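Local coordinates for putative major capsid protein (Cafeteriavirus-dependent mavirus, PDB 6G44), which probably forms the icosahedral shell of the virophage as its major capsid protein, a double jelly-roll subunit that assembles with two further copies of itself into a trimer, at residues G355-L359 with L373-L378. Sequence-based numbering, arbitrary orientation.
Sequences GIIGL and LEQQQL
The side-chain amide of Gln-375 carries CG2 of Ile-357 over one face, with CG2 3.6 Å from NE2, while its NE2 donates to Ile-356 O, which lies tilted from the amide plane. Gln-375 NE2 to Ile-356 O is 3.0 Å, bent at 144°. The nitrogen stands above the Ile-356 carbonyl plane, well away from its lone pairs. With CG anti to the backbone N (chi1 -167°) and the chain extended beyond it, Gln-375 spans from the helix start to the strand; NE2 also donates to Ser-395 O, which helps fix the amide's rotation. A second flat group, the peptide between Ile-357 and Gly-358, has Leu-378 CD1 against one face, 3.8 Å from Gly-358 N. The other branch of Leu-378, CD2, lies 3.9 Å from Leu-359 CB, and Ile-426 touches both leucines. In this double jelly-roll, 355-359 meets the first turn of helix 375-384, and the strand carries a classic beta bulge here, Ile-357 and Gly-358 both opposite Thr-455. Three waters bridge the rest: one joins Ile-357 O to Gln-375 N, a second that same oxygen to Leu-373 O, and a third takes the Leu-359 N-H and probably donates to Leu-373 O. The helix begins with a capping box, Gln-377 N donating to Glu-374 OE1 (3.0 Å) and Glu-374 N to Gln-377 OE1 (2.9 Å). Phe-42 of a neighbouring subunit packs on Leu-373 and on Gln-377 of the box.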
# COMPACT_ATOMS: atom_id res chain seq x y z
N GLY C 355 4.55 -10.92 25.83
CA GLY C 355 5.24 -11.48 24.65
C GLY C 355 5.25 -12.99 24.79
O GLY C 355 5.91 -13.51 25.70
N ILE C 356 4.54 -13.70 23.92
CA ILE C 356 4.49 -15.15 24.01
C ILE C 356 5.72 -15.72 23.27
O ILE C 356 5.92 -15.46 22.09
CB ILE C 356 3.19 -15.73 23.43
CG1 ILE C 356 1.99 -15.18 24.21
CG2 ILE C 356 3.22 -17.27 23.44
CD1 ILE C 356 0.65 -15.55 23.65
N ILE C 357 6.50 -16.53 23.99
CA ILE C 357 7.73 -17.12 23.46
C ILE C 357 7.62 -18.63 23.26
O ILE C 357 8.48 -19.22 22.62
CB ILE C 357 8.96 -16.80 24.36
CG1 ILE C 357 8.82 -17.43 25.75
CG2 ILE C 357 9.17 -15.28 24.46
CD1 ILE C 357 10.11 -17.40 26.55
N GLY C 358 6.54 -19.24 23.77
CA GLY C 358 6.31 -20.66 23.59
C GLY C 358 4.84 -20.99 23.71
O GLY C 358 4.11 -20.32 24.42
N LEU C 359 4.43 -22.00 22.96
CA LEU C 359 3.07 -22.47 22.95
C LEU C 359 3.06 -23.98 22.87
O LEU C 359 3.80 -24.54 22.06
CB LEU C 359 2.34 -21.85 21.74
CG LEU C 359 0.83 -21.90 21.72
CD1 LEU C 359 0.22 -21.14 22.89
CD2 LEU C 359 0.35 -21.32 20.39
N LEU C 373 8.38 -24.94 18.44
CA LEU C 373 8.37 -23.58 17.87
C LEU C 373 8.92 -22.54 18.80
O LEU C 373 8.64 -22.56 20.00
CB LEU C 373 6.94 -23.17 17.52
CG LEU C 373 6.24 -24.04 16.47
CD1 LEU C 373 4.89 -23.40 16.12
CD2 LEU C 373 7.07 -24.30 15.21
N GLU C 374 9.69 -21.61 18.25
CA GLU C 374 10.18 -20.47 19.00
C GLU C 374 9.39 -19.23 18.53
O GLU C 374 8.50 -19.34 17.68
CB GLU C 374 11.71 -20.32 18.91
CG GLU C 374 12.44 -20.85 17.67
CD GLU C 374 12.17 -20.07 16.39
OE1 GLU C 374 11.27 -19.21 16.37
OE2 GLU C 374 12.86 -20.33 15.38
N GLN C 375 9.72 -18.09 19.08
CA GLN C 375 8.87 -16.91 18.92
C GLN C 375 8.70 -16.47 17.47
O GLN C 375 7.58 -16.11 17.04
CB GLN C 375 9.37 -15.75 19.80
CG GLN C 375 8.37 -14.63 19.92
CD GLN C 375 8.79 -13.60 20.94
OE1 GLN C 375 9.91 -13.10 20.94
NE2 GLN C 375 7.86 -13.25 21.80
N GLN C 376 9.77 -16.50 16.69
CA GLN C 376 9.70 -16.13 15.27
C GLN C 376 8.77 -17.08 14.51
O GLN C 376 7.97 -16.63 13.69
CB GLN C 376 11.08 -16.14 14.63
CG GLN C 376 11.07 -15.59 13.21
CD GLN C 376 10.74 -14.09 13.13
OE1 GLN C 376 9.95 -13.64 12.29
NE2 GLN C 376 11.33 -13.32 14.00
N GLN C 377 8.82 -18.37 14.82
CA GLN C 377 7.92 -19.32 14.17
C GLN C 377 6.49 -19.10 14.62
O GLN C 377 5.57 -19.28 13.83
CB GLN C 377 8.36 -20.74 14.45
CG GLN C 377 9.68 -21.10 13.79
CD GLN C 377 10.29 -22.38 14.36
OE1 GLN C 377 10.53 -22.47 15.56
NE2 GLN C 377 10.53 -23.38 13.49
N LEU C 378 6.29 -18.76 15.89
CA LEU C 378 4.92 -18.43 16.37
C LEU C 378 4.36 -17.20 15.63
O LEU C 378 3.17 -17.15 15.30
CB LEU C 378 4.92 -18.22 17.87
CG LEU C 378 5.20 -19.50 18.69
CD1 LEU C 378 5.33 -19.10 20.15
CD2 LEU C 378 4.17 -20.58 18.49
O HOH W 1 11.06 -18.36 21.67
O HOH W 2 9.73 -21.68 22.66
O HOH W 3 6.54 -23.41 21.61